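Local coordinates for protein adhesin (Streptococcus sanguinis SK1 = NCTC 7863, PDB 6VT2) that probably mediates bacterial attachment to host sialoglycans through two tandem SigLec-like modules, each of which holds a bound glycan in the crystal, at residues E27-S32 against A73-T78; S32-R37 against P67-P72; A321-K326 against Y382-P387. All blocks are in the same frame, centred on the assembly; numbering follows the deposited sequence.

Contacts 1 and 2 adjoin in the first SigLec-like domain, their centres about 6 Å apart, and share S32. Contact 1 pairs strands 21-29 and 76-83 of the antiparallel sheet. Contact 2, whose segments, S32 apart, fall in sequence between those of contact 1, fixes the loop before strand 76-83 against strand 35-41 in the other, mixed sheet, so together they bridge the two sheets beside a calcium ion. Contact 3 comes later in the chain, on the opposite side of its centre and about 94 Å from contact 1 between centres. It joins the loop after strand 314-321, in the second SigLec-like module, to a loop of the following Rib module at a calcium-bound junction between modules.

Contact 1 (E27-S32 against A73-T78); sequences ETTDDS and ANPLRT. With CA (calcium ion), chain H.
E27 and R77 run alongside each other on one face of a strand pair, and their ends meet in a salt bridge, E27 OE2 to R77 NH1 at 3.1 Å. The bond is bent (140° at the hydrogen): NH1 approaches the anti side of OE2, 30° out of the carboxylate plane, and the two flat groups stand nearly perpendicular. R77 reaches back because its chain bends at chi3 (69°), while E27 stays extended beyond CG; R77 also makes a cation-pi contact with F25. The other oxygen, E27 OE1, lies 3.7 Å from P75 CG, and the T29 methyl CG2 lies beside P75 CB at 3.8 Å. Here strands 21-29 and 76-83 are antiparallel neighbours in one sheet of the SigLec-like domain. T28 and L76 form the hydrogen-bonded pair, T28 N to L76 O at 2.9 Å and L76 N to T28 O at 3.0 Å, with side chains on the buried face against V35. A water joins T28 OG1, L76 O and T78 OG1. Past the strand, D30 binds calcium through both carboxylate oxygens; D2, D104 and T4 O also bind it. D30 OD2, 2.5 Å from the metal, accepts from S32 N in an Asx turn and from S32 OG.

Contact 2 (S32-R37 against P67-P72); sequences SGRVNR and PGNATP. With SO4 (sulfate ion), chain L.
The N69 carboxamide lies against the backbone of V35 and bonds to both of its polar atoms, clamping the loop 67-72 to V35 of strand 35-41 in the SigLec-like domain. V35 N donates to N69 OD1 at 2.9 Å, in the carbonyl plane and on a lone pair. N69 ND2 returns a nearly straight bond to V35 O (3.0 Å, 176°), with the acceptor in the plane of the amide. With chi1 at 68°, N69 CG sits between its own backbone N and carbonyl carbon, which turns the amide back to the strand; ND2 also donates to N63 O, so both its bonds go to carbonyl oxygens and hold the group's rotation.

This is the tight half of the contact. V35 CG2 presses on the methyl of A70, CB, at 3.4 Å, closer than usual van der Waals contact, and L76 packs against V35, N69 and A70 from the neighbouring sheet. G33, with positive phi, turns its carbonyl into the bend of the loop, where A70 N donates to G33 O from well above the carbonyl plane. An ST turn, R34 N to S32 OG, shapes the chain just before the strand.

The outer side is looser. The extended R34 chain runs alongside P67, with R34 NH1 no nearer than 3.9 Å to P67 CD. Its guanidinium is held instead by N36 OD1, which takes NE on a lone pair, and by S65 OG, which meets NH2. Near G68, a water donates to S32 O at 2.8 Å and accepts from G68 N at 3.0 Å.

Contact 3 (A321-K326 against Y382-P387); sequences ANQTDK and YPDDTP. With CA (calcium ion), chain G.
The side chains of Q323 and D384 run antiparallel, side by side, the amide stacked on the carboxylate with only 15° between their planes. The chain of Q323 is extended beyond CG, so that its length runs along the acid: Q323 CB comes 3.3 Å from D384 OD1, and Q323 NE2 reaches as far as D384 CB. The link between the two residues uses the backbone. Q323 N donates to D384 OD2 at 2.7 Å, nearly straight, arriving on the syn side and 23° out of the carboxylate plane. D384 CG lies between its own N and carbonyl carbon (chi1 59°), which sets D384 OD2 within bonding distance of Q323 N. Farther out, the Q323 side chain crosses that of P383 at about a right angle, with Q323 OE1 3.4 Å from P383 CD, while NE2 donates to R218 O in the SigLec-like domain.

The Y382 ring forms the other side of the contact. The Q323 backbone carbonyl carbon lies over one ring face, and the T324 side chain crosses that of Y382 at about a right angle, T324 CB standing 3.6 Å from Y382 CE2. The ring hydroxyl goes on to D393, a calcium ligand. T324 itself binds calcium through its carbonyl O (2.4 Å) and OG1 (2.6 Å), with three waters beside it and Y327 and D393 completing the site; T324 OG1 also hydrogen-bonds R392 O.

The loop 321-326 follows strand 314-321, and the type I turn from Y382 to D385 lies in the loop after strand 378-381. D384 OD1 has a partner in S391 OG, so both oxygens of this buried carboxylate accept hydrogen bonds, an arrangement that would be expected to stabilise its charged form between the two modules.

Contact 1 (E27-S32 against A73-T78)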
ATOM      1  N   GLU A  27       7.875 -38.409 -27.221  1.00 11.61           N
ATOM      2  CA  GLU A  27       9.055 -39.182 -26.770  1.00 10.13           C
ATOM      3  C   GLU A  27       9.027 -40.514 -27.495  1.00 12.34           C
ATOM      4  O   GLU A  27       7.978 -41.070 -27.572  1.00 13.54           O
ATOM      5  CB  GLU A  27       9.070 -39.342 -25.261  1.00 13.60           C
ATOM      6  CG  GLU A  27       9.503 -38.084 -24.526  1.00 17.32           C
ATOM      7  CD  GLU A  27       9.954 -38.356 -23.103  1.00 25.58           C
ATOM      8  OE1 GLU A  27       9.517 -39.347 -22.535  1.00 36.25           O
ATOM      9  OE2 GLU A  27      10.759 -37.595 -22.584  1.00 45.30           O
ATOM     10  N   THR A  28      10.176 -40.920 -28.040  1.00 11.10           N
ATOM     11  CA  THR A  28      10.246 -42.146 -28.842  1.00  9.29           C
ATOM     12  C   THR A  28      11.372 -43.027 -28.314  1.00 13.48           C
ATOM     13  O   THR A  28      12.340 -42.523 -28.080  1.00 11.31           O
ATOM     14  CB  THR A  28      10.388 -41.863 -30.341  1.00 10.96           C
ATOM     15  OG1 THR A  28       9.286 -41.049 -30.735  1.00 15.01           O
ATOM     16  CG2 THR A  28      10.380 -43.111 -31.192  1.00 14.05           C
ATOM     17  N   THR A  29      11.080 -44.287 -28.060  1.00 12.45           N
ATOM     18  CA  THR A  29      12.286 -45.190 -27.714  1.00 11.43           C
ATOM     19  C   THR A  29      12.273 -46.399 -28.637  1.00 12.12           C
ATOM     20  O   THR A  29      11.350 -46.659 -29.246  1.00 12.31           O
ATOM     21  CB  THR A  29      12.157 -45.662 -26.267  1.00 15.62           C
ATOM     22  OG1 THR A  29      10.942 -46.393 -26.203  1.00 18.38           O
ATOM     23  CG2 THR A  29      12.048 -44.553 -25.252  1.00 13.37           C
ATOM     24  N   ASP A  30      13.365 -47.130 -28.637  1.00 11.41           N
ATOM     25  CA  ASP A  30      13.437 -48.374 -29.416  1.00 11.50           C
ATOM     26  C   ASP A  30      14.453 -49.240 -28.709  1.00 15.05           C
ATOM     27  O   ASP A  30      15.435 -48.709 -28.364  1.00 12.45           O
ATOM     28  CB  ASP A  30      13.796 -48.114 -30.871  1.00 10.88           C
ATOM     29  CG  ASP A  30      13.649 -49.343 -31.740  1.00 14.90           C
ATOM     30  OD1 ASP A  30      12.584 -49.607 -32.118  1.00 15.30           O
ATOM     31  OD2 ASP A  30      14.650 -49.918 -32.074  1.00 14.65           O
ATOM     32  N   ASP A  31      14.300 -50.551 -28.744  1.00 15.74           N
ATOM     33  CA  ASP A  31      15.274 -51.457 -28.093  1.00 14.73           C
ATOM     34  C   ASP A  31      16.633 -51.441 -28.817  1.00 13.33           C
ATOM     35  O   ASP A  31      17.584 -51.640 -28.191  1.00 16.42           O
ATOM     36  CB  ASP A  31      14.766 -52.887 -28.037  1.00 14.30           C
ATOM     37  CG  ASP A  31      13.961 -53.254 -26.798  1.00 33.42           C
ATOM     38  OD1 ASP A  31      13.680 -52.357 -25.998  1.00 33.11           O
ATOM     39  OD2 ASP A  31      13.652 -54.441 -26.659  1.00 28.10           O
ATOM     40  N   SER A  32      16.692 -51.065 -30.085  1.00 13.10           N
ATOM     41  CA  SER A  32      17.963 -50.866 -30.811  1.00 13.55           C
ATOM     42  C   SER A  32      18.683 -49.647 -30.241  1.00 16.41           C
ATOM     43  O   SER A  32      19.810 -49.517 -30.495  1.00 15.95           O
ATOM     44  CB  SER A  32      17.756 -50.649 -32.268  1.00 12.63           C
ATOM     45  OG  SER A  32      17.205 -49.352 -32.532  1.00 14.23           O
ATOM     46  N   ALA A  73      16.044 -44.710 -21.010  1.00 23.17           N
ATOM     47  CA  ALA A  73      16.688 -43.759 -20.120  1.00 24.97           C
ATOM     48  C   ALA A  73      16.750 -42.360 -20.698  1.00 22.31           C
ATOM     49  O   ALA A  73      16.790 -41.386 -19.947  1.00 26.83           O
ATOM     50  CB  ALA A  73      18.098 -44.262 -19.793  1.00 29.88           C
ATOM     51  N   ASN A  74      16.892 -42.321 -21.998  1.00 20.50           N
ATOM     52  CA  ASN A  74      17.104 -41.074 -22.726  1.00 21.55           C
ATOM     53  C   ASN A  74      16.252 -41.029 -23.970  1.00 20.07           C
ATOM     54  O   ASN A  74      16.730 -41.310 -24.998  1.00 18.70           O
ATOM     55  CB  ASN A  74      18.599 -40.892 -23.014  1.00 30.02           C
ATOM     56  CG  ASN A  74      19.403 -40.614 -21.754  1.00 30.64           C
ATOM     57  OD1 ASN A  74      19.250 -39.573 -21.135  1.00 31.05           O
ATOM     58  ND2 ASN A  74      20.195 -41.554 -21.345  1.00 30.02           N
ATOM     59  N   PRO A  75      14.913 -40.931 -23.882  1.00 15.62           N
ATOM     60  CA  PRO A  75      14.113 -41.020 -25.069  1.00 14.06           C
ATOM     61  C   PRO A  75      14.401 -39.936 -26.105  1.00 12.46           C
ATOM     62  O   PRO A  75      14.813 -38.902 -25.789  1.00 15.53           O
ATOM     63  CB  PRO A  75      12.660 -40.859 -24.621  1.00 16.71           C
ATOM     64  CG  PRO A  75      12.706 -41.174 -23.165  1.00 21.67           C
ATOM     65  CD  PRO A  75      14.077 -40.759 -22.698  1.00 18.49           C
ATOM     66  N   LEU A  76      14.161 -40.265 -27.358  1.00 10.19           N
ATOM     67  CA  LEU A  76      14.321 -39.280 -28.422  1.00 12.35           C
ATOM     68  C   LEU A  76      13.183 -38.272 -28.272  1.00 11.35           C
ATOM     69  O   LEU A  76      12.079 -38.689 -28.219  1.00 12.12           O
ATOM     70  CB  LEU A  76      14.215 -39.978 -29.756  1.00 12.61           C
ATOM     71  CG  LEU A  76      14.399 -39.008 -30.892  1.00 11.74           C
ATOM     72  CD1 LEU A  76      15.785 -38.386 -30.851  1.00 12.36           C
ATOM     73  CD2 LEU A  76      14.138 -39.688 -32.206  1.00 15.52           C
ATOM     74  N   ARG A  77      13.491 -36.988 -28.226  1.00 11.70           N
ATOM     75  CA  ARG A  77      12.470 -35.961 -27.992  1.00 12.43           C
ATOM     76  C   ARG A  77      12.139 -35.189 -29.274  1.00 12.14           C
ATOM     77  O   ARG A  77      13.013 -34.672 -29.867  1.00 12.62           O
ATOM     78  CB  ARG A  77      12.978 -35.041 -26.902  1.00 14.57           C
ATOM     79  CG  ARG A  77      12.650 -35.702 -25.590  1.00 21.87           C
ATOM     80  CD  ARG A  77      13.152 -35.059 -24.374  1.00 41.94           C
ATOM     81  NE  ARG A  77      12.497 -33.820 -24.110  1.00 32.03           N
ATOM     82  CZ  ARG A  77      11.358 -33.590 -23.539  1.00 29.92           C
ATOM     83  NH1 ARG A  77      10.518 -34.558 -23.271  1.00 35.29           N
ATOM     84  NH2 ARG A  77      11.066 -32.340 -23.286  1.00 29.04           N
ATOM     85  N   THR A  78      10.867 -35.126 -29.631  1.00  9.95           N
ATOM     86  CA  THR A  78      10.451 -34.386 -30.823  1.00 11.66           C
ATOM     87  C   THR A  78       9.613 -33.225 -30.328  1.00 13.60           C
ATOM     88  O   THR A  78       8.756 -33.465 -29.565  1.00 12.92           O
ATOM     89  CB  THR A  78       9.624 -35.268 -31.740  1.00  9.12           C
ATOM     90  OG1 THR A  78      10.469 -36.281 -32.254  1.00 11.78           O
ATOM     91  CG2 THR A  78       8.985 -34.520 -32.886  1.00 12.87           C
TER
HETATM   92 CA    CA H 702      13.220 -51.540 -33.321  1.00 13.21          CA
HETATM   93  O   HOH W   1      10.375 -38.479 -30.601  1.00 11.64           O
HETATM   94  O   HOH W   2      13.188 -52.657 -31.276  1.00 16.73           O

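Contact 2 (S32-R37 against P67-P72)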
ATOM      1  N   SER A  32      16.692 -51.065 -30.085  1.00 13.10           N
ATOM      2  CA  SER A  32      17.963 -50.866 -30.811  1.00 13.55           C
ATOM      3  C   SER A  32      18.683 -49.647 -30.241  1.00 16.41           C
ATOM      4  O   SER A  32      19.810 -49.517 -30.495  1.00 15.95           O
ATOM      5  CB  SER A  32      17.756 -50.649 -32.268  1.00 12.63           C
ATOM      6  OG  SER A  32      17.205 -49.352 -32.532  1.00 14.23           O
ATOM      7  N   GLY A  33      17.926 -48.704 -29.683  1.00 12.44           N
ATOM      8  CA  GLY A  33      18.473 -47.462 -29.209  1.00 13.46           C
ATOM      9  C   GLY A  33      18.572 -46.377 -30.237  1.00 11.96           C
ATOM     10  O   GLY A  33      19.091 -45.322 -29.896  1.00 11.67           O
ATOM     11  N   ARG A  34      18.231 -46.639 -31.488  1.00 10.26           N
ATOM     12  CA  ARG A  34      18.357 -45.658 -32.547  1.00 10.47           C
ATOM     13  C   ARG A  34      17.057 -45.515 -33.334  1.00 11.47           C
ATOM     14  O   ARG A  34      16.548 -46.471 -33.922  1.00 12.42           O
ATOM     15  CB  ARG A  34      19.522 -46.027 -33.472  1.00 13.21           C
ATOM     16  CG  ARG A  34      19.695 -45.082 -34.562  1.00 13.23           C
ATOM     17  CD  ARG A  34      20.920 -45.410 -35.422  1.00 13.22           C
ATOM     18  NE  ARG A  34      20.939 -44.555 -36.576  1.00 13.08           N
ATOM     19  CZ  ARG A  34      21.969 -44.389 -37.405  1.00 15.45           C
ATOM     20  NH1 ARG A  34      23.114 -44.974 -37.127  1.00 16.37           N
ATOM     21  NH2 ARG A  34      21.855 -43.618 -38.457  1.00 18.72           N
ATOM     22  N   VAL A  35      16.590 -44.279 -33.425  1.00  9.85           N
ATOM     23  CA  VAL A  35      15.456 -43.927 -34.243  1.00 11.03           C
ATOM     24  C   VAL A  35      15.917 -42.944 -35.306  1.00  9.75           C
ATOM     25  O   VAL A  35      16.649 -41.977 -35.019  1.00 11.39           O
ATOM     26  CB  VAL A  35      14.353 -43.342 -33.360  1.00 11.20           C
ATOM     27  CG1 VAL A  35      13.300 -42.656 -34.213  1.00 10.78           C
ATOM     28  CG2 VAL A  35      13.774 -44.416 -32.496  1.00 12.64           C
ATOM     29  N   ASN A  36      15.552 -43.235 -36.532  1.00 10.44           N
ATOM     30  CA  ASN A  36      16.050 -42.514 -37.667  1.00 10.73           C
ATOM     31  C   ASN A  36      15.048 -41.499 -38.184  1.00 13.80           C
ATOM     32  O   ASN A  36      15.445 -40.534 -38.814  1.00 15.70           O
ATOM     33  CB  ASN A  36      16.447 -43.488 -38.779  1.00 11.16           C
ATOM     34  CG  ASN A  36      17.805 -44.064 -38.591  1.00 13.22           C
ATOM     35  OD1 ASN A  36      18.363 -43.985 -37.538  1.00 13.38           O
ATOM     36  ND2 ASN A  36      18.284 -44.777 -39.620  1.00 16.35           N
ATOM     37  N   ARG A  37      13.754 -41.697 -37.967  1.00 11.83           N
ATOM     38  CA  ARG A  37      12.753 -40.747 -38.471  1.00 15.64           C
ATOM     39  C   ARG A  37      11.641 -40.622 -37.439  1.00 12.53           C
ATOM     40  O   ARG A  37      11.306 -41.574 -36.851  1.00 10.48           O
ATOM     41  CB  ARG A  37      12.089 -41.233 -39.759  1.00 17.59           C
ATOM     42  CG  ARG A  37      13.045 -41.470 -40.919  1.00 19.99           C
ATOM     43  CD  ARG A  37      12.397 -42.004 -42.156  1.00 36.00           C
ATOM     44  NE  ARG A  37      11.527 -41.219 -43.002  1.00 44.22           N
ATOM     45  CZ  ARG A  37      11.407 -39.923 -43.100  1.00 58.25           C
ATOM     46  NH1 ARG A  37      10.503 -39.458 -43.947  1.00 45.70           N
ATOM     47  NH2 ARG A  37      12.083 -39.058 -42.380  1.00 66.65           N
ATOM     48  N   PRO A  67      23.119 -43.249 -33.057  1.00 12.94           N
ATOM     49  CA  PRO A  67      23.148 -44.398 -32.140  1.00 13.14           C
ATOM     50  C   PRO A  67      22.899 -43.971 -30.703  1.00 13.47           C
ATOM     51  O   PRO A  67      23.476 -43.017 -30.206  1.00 13.01           O
ATOM     52  CB  PRO A  67      24.563 -44.970 -32.316  1.00 18.01           C
ATOM     53  CG  PRO A  67      25.021 -44.441 -33.605  1.00 19.83           C
ATOM     54  CD  PRO A  67      24.338 -43.140 -33.881  1.00 15.30           C
ATOM     55  N   GLY A  68      21.989 -44.658 -30.036  1.00 11.57           N
ATOM     56  CA  GLY A  68      21.772 -44.373 -28.660  1.00 12.09           C
ATOM     57  C   GLY A  68      20.868 -43.201 -28.409  1.00 11.47           C
ATOM     58  O   GLY A  68      20.717 -42.769 -27.260  1.00 12.17           O
ATOM     59  N   ASN A  69      20.219 -42.730 -29.442  1.00 10.12           N
ATOM     60  CA  ASN A  69      19.384 -41.561 -29.286  1.00 11.05           C
ATOM     61  C   ASN A  69      17.984 -41.856 -28.788  1.00 11.97           C
ATOM     62  O   ASN A  69      17.246 -40.911 -28.584  1.00 11.58           O
ATOM     63  CB  ASN A  69      19.217 -40.776 -30.580  1.00 11.17           C
ATOM     64  CG  ASN A  69      18.409 -41.490 -31.655  1.00 10.19           C
ATOM     65  OD1 ASN A  69      17.966 -42.609 -31.480  1.00 10.69           O
ATOM     66  ND2 ASN A  69      18.228 -40.843 -32.785  1.00 11.01           N
ATOM     67  N   ALA A  70      17.600 -43.098 -28.604  1.00  9.79           N
ATOM     68  CA  ALA A  70      16.230 -43.426 -28.333  1.00 11.45           C
ATOM     69  C   ALA A  70      16.112 -44.590 -27.366  1.00 16.04           C
ATOM     70  O   ALA A  70      15.615 -45.652 -27.674  1.00 15.53           O
ATOM     71  CB  ALA A  70      15.520 -43.726 -29.634  1.00 10.89           C
ATOM     72  N   THR A  71      16.605 -44.381 -26.184  1.00 16.95           N
ATOM     73  CA  THR A  71      16.564 -45.409 -25.156  1.00 19.05           C
ATOM     74  C   THR A  71      15.495 -45.041 -24.134  1.00 16.34           C
ATOM     75  O   THR A  71      15.152 -43.866 -23.952  1.00 20.54           O
ATOM     76  CB  THR A  71      17.930 -45.548 -24.453  1.00 18.70           C
ATOM     77  OG1 THR A  71      18.154 -44.343 -23.721  1.00 21.74           O
ATOM     78  CG2 THR A  71      19.079 -45.790 -25.461  1.00 22.64           C
ATOM     79  N   PRO A  72      15.034 -46.007 -23.353  1.00 24.54           N
ATOM     80  CA  PRO A  72      14.152 -45.658 -22.220  1.00 21.18           C
ATOM     81  C   PRO A  72      14.741 -44.639 -21.267  1.00 25.06           C
ATOM     82  O   PRO A  72      14.035 -43.744 -20.803  1.00 25.27           O
ATOM     83  CB  PRO A  72      13.912 -47.007 -21.544  1.00 28.06           C
ATOM     84  CG  PRO A  72      14.132 -48.013 -22.612  1.00 23.92           C
ATOM     85  CD  PRO A  72      15.239 -47.454 -23.513  1.00 31.40           C
TER
HETATM   86  S   SO4 L 706      11.546 -36.577 -43.220  1.00158.41           S
HETATM   87  O1  SO4 L 706      11.420 -35.319 -43.885  1.00162.39           O
HETATM   88  O2  SO4 L 706      10.321 -37.045 -42.831  1.00160.94           O
HETATM   89  O3  SO4 L 706      12.200 -37.443 -44.131  1.00149.56           O
HETATM   90  O4  SO4 L 706      12.389 -36.340 -42.083  1.00149.55           O
HETATM   91  O   HOH W   3      21.714 -47.492 -31.005  1.00 12.12           O

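Contact 3 (A321-K326 against Y382-P387)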
ATOM      1  N   ALA A 321      -1.523  25.539  27.896  1.00  9.18           N
ATOM      2  CA  ALA A 321      -1.026  25.147  29.206  1.00  9.87           C
ATOM      3  C   ALA A 321       0.176  25.978  29.593  1.00 10.37           C
ATOM      4  O   ALA A 321       0.988  26.363  28.771  1.00 10.80           O
ATOM      5  CB  ALA A 321      -0.666  23.689  29.214  1.00 11.44           C
ATOM      6  N   ASN A 322       0.309  26.184  30.886  1.00  9.14           N
ATOM      7  CA  ASN A 322       1.491  26.839  31.400  1.00  9.15           C
ATOM      8  C   ASN A 322       2.626  25.850  31.405  1.00  9.14           C
ATOM      9  O   ASN A 322       2.429  24.659  31.666  1.00  9.12           O
ATOM     10  CB  ASN A 322       1.263  27.318  32.819  1.00  9.15           C
ATOM     11  CG  ASN A 322       0.242  28.374  32.916  1.00 10.80           C
ATOM     12  OD1 ASN A 322       0.262  29.360  32.181  1.00 11.98           O
ATOM     13  ND2 ASN A 322      -0.680  28.196  33.812  1.00 14.11           N
ATOM     14  N   GLN A 323       3.830  26.359  31.249  1.00  9.15           N
ATOM     15  CA  GLN A 323       4.993  25.479  31.310  1.00  9.15           C
ATOM     16  C   GLN A 323       5.123  24.736  32.620  1.00  9.14           C
ATOM     17  O   GLN A 323       5.636  23.603  32.628  1.00  9.14           O
ATOM     18  CB  GLN A 323       6.268  26.272  31.031  1.00  9.18           C
ATOM     19  CG  GLN A 323       6.369  26.578  29.558  1.00  9.20           C
ATOM     20  CD  GLN A 323       7.623  27.296  29.199  1.00 10.46           C
ATOM     21  OE1 GLN A 323       8.687  27.124  29.879  1.00 11.17           O
ATOM     22  NE2 GLN A 323       7.547  28.147  28.183  1.00  9.49           N
ATOM     23  N   THR A 324       4.697  25.338  33.703  1.00  9.34           N
ATOM     24  CA  THR A 324       4.808  24.631  34.954  1.00  9.13           C
ATOM     25  C   THR A 324       4.023  23.342  34.917  1.00  9.24           C
ATOM     26  O   THR A 324       4.337  22.434  35.678  1.00 10.84           O
ATOM     27  CB  THR A 324       4.407  25.524  36.121  1.00  9.89           C
ATOM     28  OG1 THR A 324       4.681  24.768  37.308  1.00 10.62           O
ATOM     29  CG2 THR A 324       2.956  25.898  36.098  1.00 10.29           C
ATOM     30  N   ASP A 325       3.043  23.213  34.019  1.00 10.10           N
ATOM     31  CA  ASP A 325       2.293  21.986  33.950  1.00 11.88           C
ATOM     32  C   ASP A 325       3.120  20.834  33.395  1.00 11.23           C
ATOM     33  O   ASP A 325       2.760  19.671  33.616  1.00 16.12           O
ATOM     34  CB  ASP A 325       1.050  22.197  33.091  1.00 13.22           C
ATOM     35  CG  ASP A 325       0.039  23.069  33.696  1.00 21.41           C
ATOM     36  OD1 ASP A 325       0.232  23.554  34.815  1.00 16.76           O
ATOM     37  OD2 ASP A 325      -0.981  23.331  32.993  1.00 27.39           O
ATOM     38  N   LYS A 326       4.216  21.097  32.688  1.00  9.13           N
ATOM     39  CA  LYS A 326       5.037  19.993  32.230  1.00 12.89           C
ATOM     40  C   LYS A 326       6.378  19.851  32.898  1.00 13.57           C
ATOM     41  O   LYS A 326       7.070  18.892  32.600  1.00 18.80           O
ATOM     42  CB  LYS A 326       5.264  20.075  30.727  1.00 24.21           C
ATOM     43  CG  LYS A 326       5.973  21.270  30.328  1.00 17.93           C
ATOM     44  CD  LYS A 326       6.363  21.187  28.769  1.00 15.18           C
ATOM     45  CE  LYS A 326       7.487  20.323  28.464  1.00 19.51           C
ATOM     46  NZ  LYS A 326       7.983  20.474  27.066  1.00 18.86           N
ATOM     47  N   TYR A 382       8.987  30.061  35.193  1.00  9.25           N
ATOM     48  CA  TYR A 382       9.172  29.591  33.839  1.00  9.26           C
ATOM     49  C   TYR A 382       8.955  30.737  32.893  1.00  9.28           C
ATOM     50  O   TYR A 382       8.345  31.742  33.243  1.00  9.28           O
ATOM     51  CB  TYR A 382       8.174  28.485  33.544  1.00  9.22           C
ATOM     52  CG  TYR A 382       8.415  27.299  34.393  1.00 10.78           C
ATOM     53  CD1 TYR A 382       9.428  26.423  34.072  1.00 11.68           C
ATOM     54  CD2 TYR A 382       7.654  27.064  35.520  1.00  9.19           C
ATOM     55  CE1 TYR A 382       9.719  25.357  34.873  1.00 13.88           C
ATOM     56  CE2 TYR A 382       7.929  25.973  36.309  1.00  9.18           C
ATOM     57  CZ  TYR A 382       8.956  25.169  36.008  1.00 10.13           C
ATOM     58  OH  TYR A 382       9.266  24.097  36.809  1.00 11.99           O
ATOM     59  N   PRO A 383       9.509  30.646  31.698  1.00  9.30           N
ATOM     60  CA  PRO A 383       9.573  31.828  30.833  1.00  9.34           C
ATOM     61  C   PRO A 383       8.235  32.259  30.229  1.00 10.93           C
ATOM     62  O   PRO A 383       8.187  33.305  29.589  1.00 12.48           O
ATOM     63  CB  PRO A 383      10.601  31.415  29.774  1.00 12.58           C
ATOM     64  CG  PRO A 383      10.747  30.009  29.870  1.00 10.94           C
ATOM     65  CD  PRO A 383      10.446  29.612  31.286  1.00  9.32           C
ATOM     66  N   ASP A 384       7.167  31.497  30.421  1.00  9.29           N
ATOM     67  CA  ASP A 384       5.844  31.902  30.004  1.00  9.28           C
ATOM     68  C   ASP A 384       5.100  32.592  31.142  1.00  9.27           C
ATOM     69  O   ASP A 384       3.930  32.938  30.998  1.00  9.27           O
ATOM     70  CB  ASP A 384       5.012  30.723  29.501  1.00  9.31           C
ATOM     71  CG  ASP A 384       4.816  29.625  30.515  1.00 10.33           C
ATOM     72  OD1 ASP A 384       5.673  29.454  31.393  1.00  9.63           O
ATOM     73  OD2 ASP A 384       3.831  28.892  30.430  1.00 10.54           O
ATOM     74  N   ASP A 385       5.754  32.798  32.288  1.00  9.27           N
ATOM     75  CA  ASP A 385       5.080  33.441  33.395  1.00 10.72           C
ATOM     76  C   ASP A 385       4.632  34.839  33.012  1.00  9.29           C
ATOM     77  O   ASP A 385       5.418  35.624  32.511  1.00 10.57           O
ATOM     78  CB  ASP A 385       6.022  33.506  34.597  1.00 10.25           C
ATOM     79  CG  ASP A 385       5.396  34.093  35.834  1.00 10.42           C
ATOM     80  OD1 ASP A 385       4.602  33.407  36.486  1.00 11.99           O
ATOM     81  OD2 ASP A 385       5.722  35.245  36.151  1.00 13.93           O
ATOM     82  N   THR A 386       3.374  35.153  33.289  1.00  9.28           N
ATOM     83  CA  THR A 386       2.847  36.487  33.098  1.00  9.82           C
ATOM     84  C   THR A 386       1.884  36.759  34.269  1.00 10.63           C
ATOM     85  O   THR A 386       1.318  35.826  34.808  1.00 11.71           O
ATOM     86  CB  THR A 386       2.048  36.657  31.801  1.00 12.75           C
ATOM     87  OG1 THR A 386       0.900  35.834  31.855  1.00 12.16           O
ATOM     88  CG2 THR A 386       2.908  36.407  30.546  1.00 13.09           C
ATOM     89  N   PRO A 387       1.583  38.012  34.523  1.00 14.16           N
ATOM     90  CA  PRO A 387       0.592  38.262  35.601  1.00 12.11           C
ATOM     91  C   PRO A 387      -0.754  37.595  35.395  1.00 13.93           C
ATOM     92  O   PRO A 387      -1.330  37.103  36.382  1.00 15.25           O
ATOM     93  CB  PRO A 387       0.480  39.779  35.623  1.00 12.56           C
ATOM     94  CG  PRO A 387       1.718  40.232  35.101  1.00 16.02           C
ATOM     95  CD  PRO A 387       2.130  39.236  33.997  1.00 13.04           C
TER
HETATM   96 CA    CA G 701       5.335  22.256  37.828  1.00 11.27          CA
HETATM   97  O   HOH W   4       4.586  19.900  37.494  1.00 20.30           O
HETATM   98  O   HOH W   5       3.078  22.311  38.683  1.00 18.29           O
HETATM   99  O   HOH W   6       5.952  20.803  39.567  1.00 18.09           O